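Local atomic coordinates of 3-keto-5-aminohexanoate cleavage enzyme (Ralstonia eutropha, PDB entry 3C6C), a protein that probably cleaves beta-keto acids such as 3-keto-5-aminohexanoate with the help of a bound divalent metal ion. Residues I67-P72 with P81-E86. Sequence-based numbering, arbitrary orientation.
With NI (nickel (II) ion), chain B.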
ATOM      1  N   ILE A  67      12.347 -30.569  -5.874  1.00 16.84           N
ATOM      2  CA  ILE A  67      12.350 -31.774  -6.699  1.00 17.62           C
ATOM      3  C   ILE A  67      10.961 -32.394  -6.898  1.00 14.66           C
ATOM      4  O   ILE A  67      10.184 -32.591  -5.950  1.00 15.06           O
ATOM      5  CB  ILE A  67      13.269 -32.839  -6.022  1.00 19.23           C
ATOM      6  CG1 ILE A  67      14.726 -32.381  -6.031  1.00 19.52           C
ATOM      7  CG2 ILE A  67      13.091 -34.237  -6.648  1.00 17.74           C
ATOM      8  CD1 ILE A  67      15.549 -33.086  -4.932  1.00 18.41           C
ATOM      9  N   HIS A  68      10.670 -32.599  -8.168  1.00 16.60           N
ATOM     10  CA  HIS A  68       9.591 -33.470  -8.650  1.00 16.40           C
ATOM     11  C   HIS A  68      10.262 -34.602  -9.402  1.00 16.54           C
ATOM     12  O   HIS A  68      11.428 -34.529  -9.777  1.00 16.36           O
ATOM     13  CB  HIS A  68       8.687 -32.779  -9.676  1.00 19.29           C
ATOM     14  CG  HIS A  68       7.766 -31.743  -9.114  1.00 17.53           C
ATOM     15  ND1 HIS A  68       6.395 -31.852  -9.185  1.00 18.56           N
ATOM     16  CD2 HIS A  68       8.022 -30.553  -8.531  1.00 19.88           C
ATOM     17  CE1 HIS A  68       5.846 -30.789  -8.629  1.00 21.08           C
ATOM     18  NE2 HIS A  68       6.812 -29.985  -8.219  1.00 19.75           N
ATOM     19  N   VAL A  69       9.489 -35.640  -9.645  1.00 17.19           N
ATOM     20  CA  VAL A  69       9.901 -36.725 -10.544  1.00 16.44           C
ATOM     21  C   VAL A  69       8.912 -36.826 -11.690  1.00 16.84           C
ATOM     22  O   VAL A  69       7.776 -36.350 -11.596  1.00 17.74           O
ATOM     23  CB  VAL A  69      10.035 -38.109  -9.812  1.00 16.13           C
ATOM     24  CG1 VAL A  69      11.188 -38.030  -8.816  1.00 16.26           C
ATOM     25  CG2 VAL A  69       8.723 -38.552  -9.164  1.00 16.49           C
ATOM     26  N   ARG A  70       9.401 -37.378 -12.796  1.00 16.76           N
ATOM     27  CA  ARG A  70       8.624 -37.545 -14.012  1.00 18.84           C
ATOM     28  C   ARG A  70       8.646 -39.001 -14.452  1.00 18.37           C
ATOM     29  O   ARG A  70       9.579 -39.760 -14.145  1.00 19.48           O
ATOM     30  CB  ARG A  70       9.200 -36.653 -15.129  1.00 18.60           C
ATOM     31  CG  ARG A  70       8.955 -35.163 -14.943  1.00 17.90           C
ATOM     32  CD  ARG A  70       9.610 -34.329 -16.065  1.00 18.61           C
ATOM     33  NE  ARG A  70       9.355 -32.907 -15.853  1.00 16.21           N
ATOM     34  CZ  ARG A  70       8.321 -32.235 -16.348  1.00 17.20           C
ATOM     35  NH1 ARG A  70       7.400 -32.854 -17.094  1.00 18.60           N
ATOM     36  NH2 ARG A  70       8.181 -30.943 -16.080  1.00 15.84           N
ATOM     37  N   ASP A  71       7.611 -39.404 -15.163  1.00 19.08           N
ATOM     38  CA  ASP A  71       7.623 -40.749 -15.757  1.00 20.24           C
ATOM     39  C   ASP A  71       8.807 -40.837 -16.707  1.00 26.82           C
ATOM     40  O   ASP A  71       8.832 -40.102 -17.689  1.00 25.68           O
ATOM     41  CB  ASP A  71       6.331 -41.015 -16.526  1.00 23.36           C
ATOM     42  CG  ASP A  71       6.316 -42.392 -17.188  1.00 23.28           C
ATOM     43  OD1 ASP A  71       7.330 -42.822 -17.787  1.00 28.83           O
ATOM     44  OD2 ASP A  71       5.272 -43.042 -17.083  1.00 33.82           O
ATOM     45  N   PRO A  72       9.778 -41.732 -16.411  1.00 27.28           N
ATOM     46  CA  PRO A  72      11.116 -41.657 -16.994  1.00 32.64           C
ATOM     47  C   PRO A  72      11.039 -41.910 -18.449  1.00 34.23           C
ATOM     48  O   PRO A  72      11.984 -41.636 -19.174  1.00 40.02           O
ATOM     49  CB  PRO A  72      11.897 -42.785 -16.318  1.00 32.51           C
ATOM     50  CG  PRO A  72      11.125 -43.159 -15.115  1.00 32.89           C
ATOM     51  CD  PRO A  72       9.689 -42.757 -15.357  1.00 29.88           C
ATOM     52  N   PRO A  81       7.391 -43.289  -5.538  1.00 20.51           N
ATOM     53  CA  PRO A  81       8.386 -43.126  -4.463  1.00 20.25           C
ATOM     54  C   PRO A  81       9.764 -43.688  -4.840  1.00 20.21           C
ATOM     55  O   PRO A  81      10.793 -43.229  -4.335  1.00 19.68           O
ATOM     56  CB  PRO A  81       7.785 -43.935  -3.290  1.00 20.25           C
ATOM     57  CG  PRO A  81       6.304 -43.886  -3.537  1.00 22.43           C
ATOM     58  CD  PRO A  81       6.169 -43.965  -5.058  1.00 21.61           C
ATOM     59  N   VAL A  82       9.752 -44.675  -5.718  1.00 19.77           N
ATOM     60  CA  VAL A  82      10.995 -45.314  -6.161  1.00 19.75           C
ATOM     61  C   VAL A  82      11.871 -44.320  -6.915  1.00 17.63           C
ATOM     62  O   VAL A  82      13.101 -44.274  -6.756  1.00 17.51           O
ATOM     63  CB  VAL A  82      10.741 -46.556  -7.058  1.00 20.48           C
ATOM     64  CG1 VAL A  82      12.060 -47.092  -7.634  1.00 23.46           C
ATOM     65  CG2 VAL A  82      10.021 -47.644  -6.253  1.00 21.26           C
ATOM     66  N   LEU A  83      11.204 -43.483  -7.690  1.00 16.72           N
ATOM     67  CA  LEU A  83      11.887 -42.473  -8.493  1.00 15.80           C
ATOM     68  C   LEU A  83      12.440 -41.381  -7.590  1.00 16.19           C
ATOM     69  O   LEU A  83      13.581 -40.913  -7.762  1.00 16.23           O
ATOM     70  CB  LEU A  83      10.957 -41.877  -9.547  1.00 17.37           C
ATOM     71  CG  LEU A  83      10.435 -42.881 -10.589  1.00 17.73           C
ATOM     72  CD1 LEU A  83       9.568 -42.092 -11.590  1.00 18.24           C
ATOM     73  CD2 LEU A  83      11.613 -43.632 -11.266  1.00 22.75           C
ATOM     74  N   PHE A  84      11.645 -40.991  -6.603  1.00 15.18           N
ATOM     75  CA  PHE A  84      12.077 -39.968  -5.626  1.00 16.01           C
ATOM     76  C   PHE A  84      13.348 -40.463  -4.909  1.00 18.09           C
ATOM     77  O   PHE A  84      14.309 -39.729  -4.737  1.00 17.13           O
ATOM     78  CB  PHE A  84      11.005 -39.637  -4.576  1.00 17.58           C
ATOM     79  CG  PHE A  84       9.976 -38.617  -5.020  1.00 16.44           C
ATOM     80  CD1 PHE A  84      10.297 -37.266  -5.137  1.00 16.02           C
ATOM     81  CD2 PHE A  84       8.688 -39.014  -5.303  1.00 18.45           C
ATOM     82  CE1 PHE A  84       9.348 -36.331  -5.520  1.00 15.95           C
ATOM     83  CE2 PHE A  84       7.717 -38.073  -5.676  1.00 17.85           C
ATOM     84  CZ  PHE A  84       8.070 -36.729  -5.792  1.00 18.86           C
ATOM     85  N   LYS A  85      13.311 -41.728  -4.494  1.00 17.72           N
ATOM     86  CA  LYS A  85      14.438 -42.328  -3.751  1.00 16.39           C
ATOM     87  C   LYS A  85      15.712 -42.337  -4.588  1.00 18.40           C
ATOM     88  O   LYS A  85      16.809 -42.064  -4.102  1.00 16.14           O
ATOM     89  CB  LYS A  85      14.081 -43.730  -3.228  1.00 19.79           C
ATOM     90  CG  LYS A  85      15.209 -44.420  -2.453  1.00 23.72           C
ATOM     91  CD  LYS A  85      15.486 -43.737  -1.136  1.00 24.79           C
ATOM     92  CE  LYS A  85      16.094 -44.702  -0.100  1.00 25.46           C
ATOM     93  NZ  LYS A  85      17.369 -45.337  -0.519  1.00 22.22           N
ATOM     94  N   GLU A  86      15.568 -42.622  -5.867  1.00 15.72           N
ATOM     95  CA  GLU A  86      16.725 -42.657  -6.772  1.00 16.37           C
ATOM     96  C   GLU A  86      17.323 -41.251  -6.888  1.00 16.71           C
ATOM     97  O   GLU A  86      18.541 -41.069  -6.851  1.00 18.43           O
ATOM     98  CB  GLU A  86      16.367 -43.191  -8.169  1.00 16.90           C
ATOM     99  CG  GLU A  86      17.600 -43.273  -9.071  1.00 15.50           C
ATOM    100  CD  GLU A  86      17.337 -43.762 -10.465  1.00 18.89           C
ATOM    101  OE1 GLU A  86      16.268 -44.370 -10.699  1.00 20.09           O
ATOM    102  OE2 GLU A  86      18.208 -43.502 -11.332  1.00 22.44           O
TER
HETATM  103 NI    NI B 298       6.677 -27.907  -7.176  0.70 21.29          NI
HETATM  104  O   HOH W   1       4.780 -27.674  -8.242  1.00 33.59           O
HETATM  105  O   HOH W   2       5.450 -28.545  -5.594  1.00 24.14           O
HETATM  106  O   HOH W   3       6.008 -25.823  -6.201  1.00 24.33           O
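V69 meets L83 and F84 where a strand of the TIM beta/alpha-barrel, 64-70, packs against the first turn of the helix that follows it, 81-92. No hydrogen bond joins the two segments, and apolar side chains carry the contact. V69 can be followed atom by atom. V69 CB lies 3.9 Å from L83 CB. V69 CG1, anti to the carbonyl carbon (chi1 -66°), stands 3.7 Å from F84 N and also touches the CG-CD1 side of the F84 ring. V69 CG2 settles over one face of that ring, 3.9 Å from the F84 centroid and 19° off its normal, a CH-pi contact. A beta-branched residue suits this place because its two methyls together grip the helix start and the ring. F84 offers a broad flat face to them, and at its edge F84 CE1 comes 3.9 Å from I67 O; the ring also touches T103 of strand 99-103 and C139 of helix 134-139.

Alternation along the strand sends H68 and R70 away from the helix. The imidazole of H68 can serve two partners: H68 NE2 binds nickel at 2.3 Å, together with H66, E269 and three waters, while N33 holds ND1 and steadies the ring. R70 is gripped through its guanidinium by the carbonyl oxygens of T31, A34 and G75. Further along the chain, compact P72 gives forked L83 an apolar partner, with P72 CD 3.8 Å from L83 CD1, and L83 CD1 also stands 3.5 Å from R70 O.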